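Local coordinates for DUF3822 family protein (Bacteroides thetaiotaomicron VPI-5482, PDB 3HRG) that is of unknown function but has the two-domain fold of actin-like ATPases, which suggests, without proving, a nucleotide-dependent role, at residues A[142-147]-A[173-178]; A[165-170]-A[194-199]. All coordinates share one frame; numbering follows the deposited sequence. Where two conformers were deposited one is given.

Contact 1 of 2, residues A[142-147]-A[173-178]; sequences SQSTPL and DIYCFE
The phenol end of Tyr175 runs up against Ser144 of helix 144-154, its hydroxyl overlapping both CB and OG of the serine. Tyr175 OH and Ser144 OG share a short hydrogen bond of 2.6 Å in which either oxygen could be the donor. Ser144 OG sits at the ring edge and in the ring plane, so the serine meets the rim of the tyrosine. It is put there by a first torsion that turns OG anti to the carbonyl carbon (chi1 -67°). The methylene joins in, with Ser144 CB 3.7 Å from Tyr175 CE1. Leu147 comes in about one helical turn later and brings its CD1 to 3.9 Å from Tyr175 CE2, approaching the ring obliquely. Helix 248-255 backs this leucine through Ile248 and Ala252, while Phe78 touches both Ser144 and Tyr175.

The second half of the contact is wet. Gln143 stretches out, with CG anti to the backbone N (chi1 177°), yet its OE1 stops 3.8 Å from Asp173 OD2, and the amide and carboxylate planes stand 77° apart. Both oxygens are acceptors; one water donates to Gln143 OE1 and Asp173 OD2, 2.7 Å from each, and a second lies close to both. Asp173 also bonds Ser187 and Arg168. Helix 144-154 thus meets strand 171-178 through one hydroxyl pair, a leucine methyl lying against the phenol, and bridging water, which implies a buried junction, part apolar and part polar, with no charge pair across it.

Contact 2 of 2, residues A[165-170]-A[194-199]; sequences ASVRKD and EDRIYY
The end of strand 162-167 and the turn after it, part of the hairpin that opens the second five-stranded sheet, pack against helix 193-206 through the side chain of Arg196. The arginine reaches over extended from CG to NE, and its guanidinium slides beneath Val167. The CG1 methyl of the valine rests on one face of that flat group, offset toward the rim, with CG1 3.4 Å from Arg196 CZ. Val167 chi1 of 180° swings CG1 anti to the backbone N and lets this branch do the touching, the two side chains crossing at about a right angle.

The polar contacts are divided among three nitrogens. Arg196 NH2 gives a weak hydrogen bond to Arg168 O, 3.2 Å long and bent to 132° at the hydrogen. Arg196 NE donates to a water 2.6 Å away that lies at the guanidinium edge, in its plane, and within 2.9 Å of Arg168 O. Arg196 NH1 is held by Ser223 OG, its strongest polar partner. With an alanine in place of Arg196, Arg168 O is likely to lose its weak side-chain donor, Ser223 OG its mate, and a gap to open under the valine methyl.

Arg168 starts off away from the helix; its NE pairs with Asp173, and NH1 hydrogen-bonds an unidentified molecule, probably from the crystallisation liquor. Lys169 N bonds Asp20 OD2. The turn corresponds in position to the second phosphate-binding hairpin typical of actin-like ATPases, though whether it binds phosphate here is not established.

Overall arrangement
Contact 1 lies deep, near the centre of the chain, and joins the two halves of the molecule; contact 2 is further out, partly exposed, and stays within the second half. They share one sheet, since strands 171-178 and 162-167 are antiparallel neighbours, probably paired through Asp173 O and Ser166 N. Their polar ends meet in a salt bridge, Asp173 OD2 to Arg168 NE at 2.8 Å, which ties the water-bridged side of contact 1 to the hairpin turn of contact 2. The chemistry differs accordingly: the buried interface has a hydroxyl pair, a leucine, and an amide and a carboxylate joined by water, whereas the outer one uses a guanidinium with a valine methyl on its face, bound weakly and through water to a backbone carbonyl.

Contact 1 of 2, residues A[142-147]-A[173-178]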
loop_
_atom_site.group_PDB
_atom_site.type_symbol
_atom_site.label_atom_id
_atom_site.label_comp_id
_atom_site.label_asym_id
_atom_site.label_seq_id
_atom_site.Cartn_x
_atom_site.Cartn_y
_atom_site.Cartn_z
ATOM N N SER A 142 -1.265 -6.692 1.774
ATOM C CA SER A 142 -1.533 -5.378 2.267
ATOM C C SER A 142 -0.731 -4.514 1.321
ATOM O O SER A 142 0.358 -4.929 0.873
ATOM C CB SER A 142 -0.936 -5.188 3.679
ATOM O OG SER A 142 -0.956 -3.819 4.108
ATOM N N GLN A 143 -1.218 -3.324 0.993
ATOM C CA GLN A 143 -0.453 -2.392 0.146
ATOM C C GLN A 143 0.884 -2.053 0.842
ATOM O O GLN A 143 1.901 -1.828 0.169
ATOM C CB GLN A 143 -1.259 -1.140 -0.160
ATOM C CG GLN A 143 -0.506 -0.111 -0.972
ATOM C CD GLN A 143 -1.213 1.177 -1.123
ATOM O OE1 GLN A 143 -1.697 1.741 -0.144
ATOM N NE2 GLN A 143 -1.203 1.725 -2.347
ATOM N N SER A 144 0.880 -2.046 2.179
ATOM C CA SER A 144 2.083 -1.799 2.958
ATOM C C SER A 144 3.235 -2.795 2.709
ATOM O O SER A 144 4.407 -2.421 2.836
ATOM C CB SER A 144 1.756 -1.774 4.428
ATOM O OG SER A 144 0.936 -0.660 4.757
ATOM N N THR A 145 2.915 -4.030 2.329
ATOM C CA THR A 145 3.945 -5.055 2.089
ATOM C C THR A 145 4.944 -4.682 0.954
ATOM O O THR A 145 6.151 -4.558 1.227
ATOM C CB THR A 145 3.295 -6.415 1.943
ATOM O OG1 THR A 145 2.610 -6.716 3.171
ATOM C CG2 THR A 145 4.331 -7.496 1.597
ATOM N N PRO A 146 4.470 -4.495 -0.298
ATOM C CA PRO A 146 5.421 -4.045 -1.309
ATOM C C PRO A 146 6.004 -2.651 -1.030
ATOM O O PRO A 146 7.127 -2.402 -1.426
ATOM C CB PRO A 146 4.573 -4.007 -2.601
ATOM C CG PRO A 146 3.138 -3.998 -2.095
ATOM C CD PRO A 146 3.154 -4.809 -0.902
ATOM N N LEU A 147 5.258 -1.749 -0.381
ATOM C CA LEU A 147 5.777 -0.415 -0.108
ATOM C C LEU A 147 6.988 -0.476 0.837
ATOM O O LEU A 147 7.996 0.176 0.594
ATOM C CB LEU A 147 4.703 0.535 0.420
ATOM C CG LEU A 147 3.647 1.062 -0.560
ATOM C CD1 LEU A 147 2.689 2.036 0.132
ATOM C CD2 LEU A 147 4.276 1.750 -1.757
ATOM N N ASP A 173 -0.249 6.890 5.228
ATOM C CA ASP A 173 0.490 5.680 5.603
ATOM C C ASP A 173 1.933 6.127 5.773
ATOM O O ASP A 173 2.501 6.746 4.849
ATOM C CB ASP A 173 0.361 4.585 4.514
ATOM C CG ASP A 173 -1.095 4.203 4.202
ATOM O OD1 ASP A 173 -1.961 4.333 5.084
ATOM O OD2 ASP A 173 -1.396 3.786 3.038
ATOM N N ILE A 174 2.504 5.885 6.953
ATOM C CA ILE A 174 3.853 6.340 7.290
ATOM C C ILE A 174 4.775 5.152 7.536
ATOM O O ILE A 174 4.448 4.263 8.333
ATOM C CB ILE A 174 3.840 7.273 8.494
ATOM C CG1 ILE A 174 2.918 8.470 8.245
ATOM C CG2 ILE A 174 5.271 7.737 8.864
ATOM C CD1 ILE A 174 2.797 9.430 9.416
ATOM N N TYR A 175 5.927 5.178 6.866
ATOM C CA TYR A 175 6.936 4.111 6.901
ATOM C C TYR A 175 8.291 4.759 7.175
ATOM O O TYR A 175 8.797 5.547 6.356
ATOM C CB TYR A 175 6.977 3.351 5.586
ATOM C CG TYR A 175 5.613 2.877 5.136
ATOM C CD1 TYR A 175 5.043 1.717 5.656
ATOM C CD2 TYR A 175 4.874 3.620 4.222
ATOM C CE1 TYR A 175 3.760 1.274 5.244
ATOM C CE2 TYR A 175 3.602 3.175 3.771
ATOM C CZ TYR A 175 3.054 2.021 4.311
ATOM O OH TYR A 175 1.801 1.609 3.917
ATOM N N CYS A 176 8.895 4.414 8.307
ATOM C CA CYS A 176 10.162 5.028 8.721
ATOM C C CYS A 176 11.306 4.031 8.747
ATOM O O CYS A 176 11.123 2.898 9.193
ATOM C CB CYS A 176 10.016 5.688 10.101
ATOM S SG CYS A 176 8.814 6.997 10.087
ATOM N N PHE A 177 12.500 4.497 8.334
ATOM C CA PHE A 177 13.662 3.630 8.214
ATOM C C PHE A 177 14.984 4.204 8.647
ATOM O O PHE A 177 15.203 5.406 8.572
ATOM C CB PHE A 177 13.882 3.256 6.733
ATOM C CG PHE A 177 12.775 2.474 6.131
ATOM C CD1 PHE A 177 11.676 3.122 5.567
ATOM C CD2 PHE A 177 12.804 1.087 6.146
ATOM C CE1 PHE A 177 10.650 2.362 4.994
ATOM C CE2 PHE A 177 11.798 0.355 5.577
ATOM C CZ PHE A 177 10.726 0.976 5.015
ATOM N N GLU A 178 15.882 3.293 9.034
ATOM C CA GLU A 178 17.256 3.626 9.349
ATOM C C GLU A 178 18.066 2.554 8.644
ATOM O O GLU A 178 17.972 1.388 9.020
ATOM C CB GLU A 178 17.544 3.620 10.858
ATOM C CG GLU A 178 19.012 3.929 11.192
ATOM C CD GLU A 178 19.268 4.106 12.672
ATOM O OE1 GLU A 178 18.381 3.829 13.514
ATOM O OE2 GLU A 178 20.364 4.567 12.980
HETATM O O HOH W 1 -0.569 4.104 0.516
HETATM O O HOH W 2 -2.446 1.184 2.655
#

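Contact 2 of 2, residues A[165-170]-A[194-199]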
loop_
_atom_site.group_PDB
_atom_site.type_symbol
_atom_site.label_atom_id
_atom_site.label_comp_id
_atom_site.label_asym_id
_atom_site.label_seq_id
_atom_site.Cartn_x
_atom_site.Cartn_y
_atom_site.Cartn_z
ATOM N N ALA A 165 5.984 8.823 3.368
ATOM C CA ALA A 165 4.567 9.005 3.616
ATOM C C ALA A 165 3.799 8.868 2.313
ATOM O O ALA A 165 4.087 9.597 1.341
ATOM C CB ALA A 165 4.324 10.390 4.242
ATOM N N SER A 166 2.857 7.920 2.287
ATOM C CA SER A 166 2.002 7.656 1.148
ATOM C C SER A 166 0.647 8.248 1.533
ATOM O O SER A 166 -0.067 7.738 2.415
ATOM C CB SER A 166 1.883 6.183 0.875
ATOM O OG SER A 166 1.049 5.956 -0.225
ATOM N N VAL A 167 0.293 9.325 0.869
ATOM C CA VAL A 167 -0.922 10.044 1.177
ATOM C C VAL A 167 -2.100 9.516 0.350
ATOM O O VAL A 167 -2.008 9.403 -0.876
ATOM C CB VAL A 167 -0.704 11.530 0.906
ATOM C CG1 VAL A 167 -1.974 12.319 1.214
ATOM C CG2 VAL A 167 0.490 12.033 1.715
ATOM N N ARG A 168 -3.178 9.145 1.029
ATOM C CA ARG A 168 -4.404 8.696 0.388
ATOM C C ARG A 168 -5.478 9.721 0.741
ATOM O O ARG A 168 -5.235 10.609 1.545
ATOM C CB ARG A 168 -4.774 7.257 0.784
ATOM C CG ARG A 168 -3.692 6.273 0.319
ATOM C CD ARG A 168 -3.982 4.809 0.614
ATOM N NE ARG A 168 -3.944 4.463 2.045
ATOM C CZ ARG A 168 -4.999 4.325 2.845
ATOM N NH1 ARG A 168 -6.247 4.489 2.405
ATOM N NH2 ARG A 168 -4.801 4.006 4.122
ATOM N N LYS A 169 -6.635 9.604 0.110
ATOM C CA LYS A 169 -7.696 10.599 0.316
ATOM C C LYS A 169 -8.146 10.722 1.789
ATOM O O LYS A 169 -8.276 11.849 2.274
ATOM C CB LYS A 169 -8.885 10.343 -0.605
ATOM C CG LYS A 169 -9.831 11.520 -0.696
ATOM C CD LYS A 169 -10.909 11.261 -1.722
ATOM C CE LYS A 169 -11.847 12.451 -1.855
ATOM N NZ LYS A 169 -13.030 12.087 -2.703
ATOM N N ASP A 170 -8.305 9.609 2.492
ATOM C CA ASP A 170 -8.763 9.646 3.898
ATOM C C ASP A 170 -7.733 9.142 4.936
ATOM O O ASP A 170 -8.061 8.977 6.111
ATOM C CB ASP A 170 -10.102 8.890 3.998
ATOM C CG ASP A 170 -11.206 9.527 3.150
ATOM O OD1 ASP A 170 -11.163 10.757 2.889
ATOM O OD2 ASP A 170 -12.143 8.804 2.752
ATOM N N GLU A 194 -4.152 20.071 7.821
ATOM C CA GLU A 194 -3.775 20.208 9.255
ATOM C C GLU A 194 -3.602 18.851 9.939
ATOM O O GLU A 194 -2.688 18.705 10.732
ATOM C CB GLU A 194 -4.742 21.098 10.057
ATOM C CG GLU A 194 -6.129 20.517 10.262
ATOM C CD GLU A 194 -7.109 21.492 10.905
ATOM O OE1 GLU A 194 -6.942 21.884 12.083
ATOM O OE2 GLU A 194 -8.090 21.839 10.217
ATOM N N ASP A 195 -4.452 17.872 9.640
ATOM C CA ASP A 195 -4.347 16.516 10.222
ATOM C C ASP A 195 -3.162 15.738 9.675
ATOM O O ASP A 195 -2.499 14.964 10.384
ATOM C CB ASP A 195 -5.500 15.628 9.833
ATOM C CG ASP A 195 -6.801 16.032 10.370
ATOM O OD1 ASP A 195 -6.850 16.742 11.392
ATOM O OD2 ASP A 195 -7.782 15.548 9.759
ATOM N N ARG A 196 -2.919 15.890 8.372
ATOM C CA ARG A 196 -1.792 15.211 7.751
ATOM C C ARG A 196 -0.488 15.672 8.413
ATOM O O ARG A 196 0.352 14.852 8.775
ATOM C CB ARG A 196 -1.755 15.512 6.235
ATOM C CG ARG A 196 -2.855 14.802 5.465
ATOM C CD ARG A 196 -2.934 15.254 4.016
ATOM N NE ARG A 196 -3.883 14.437 3.284
ATOM C CZ ARG A 196 -4.342 14.675 2.058
ATOM N NH1 ARG A 196 -4.015 15.787 1.385
ATOM N NH2 ARG A 196 -5.190 13.807 1.508
ATOM N N ILE A 197 -0.326 16.990 8.548
ATOM C CA ILE A 197 0.868 17.555 9.177
ATOM C C ILE A 197 0.973 17.093 10.634
ATOM O O ILE A 197 2.044 16.739 11.116
ATOM C CB ILE A 197 0.838 19.089 9.165
ATOM C CG1 ILE A 197 0.922 19.653 7.741
ATOM C CG2 ILE A 197 1.996 19.657 9.970
ATOM C CD1 ILE A 197 0.362 21.100 7.663
ATOM N N TYR A 198 -0.160 17.084 11.318
ATOM C CA TYR A 198 -0.205 16.671 12.707
ATOM C C TYR A 198 0.405 15.301 12.916
ATOM O O TYR A 198 1.279 15.118 13.791
ATOM C CB TYR A 198 -1.638 16.714 13.183
ATOM C CG TYR A 198 -1.848 16.294 14.618
ATOM C CD1 TYR A 198 -1.683 17.189 15.655
ATOM C CD2 TYR A 198 -2.261 15.006 14.919
ATOM C CE1 TYR A 198 -1.930 16.818 16.969
ATOM C CE2 TYR A 198 -2.518 14.613 16.231
ATOM C CZ TYR A 198 -2.337 15.524 17.254
ATOM O OH TYR A 198 -2.622 15.138 18.547
ATOM N N TYR A 199 -0.000 14.334 12.096
ATOM C CA TYR A 199 0.535 12.972 12.264
ATOM C C TYR A 199 1.975 12.820 11.804
ATOM O O TYR A 199 2.733 12.093 12.422
ATOM C CB TYR A 199 -0.402 11.915 11.644
ATOM C CG TYR A 199 -1.702 11.787 12.404
ATOM C CD1 TYR A 199 -1.736 11.213 13.687
ATOM C CD2 TYR A 199 -2.903 12.214 11.854
ATOM C CE1 TYR A 199 -2.918 11.132 14.405
ATOM C CE2 TYR A 199 -4.080 12.106 12.532
ATOM C CZ TYR A 199 -4.092 11.574 13.819
ATOM O OH TYR A 199 -5.277 11.476 14.476
HETATM O O HOH W 3 -4.738 12.037 3.997
#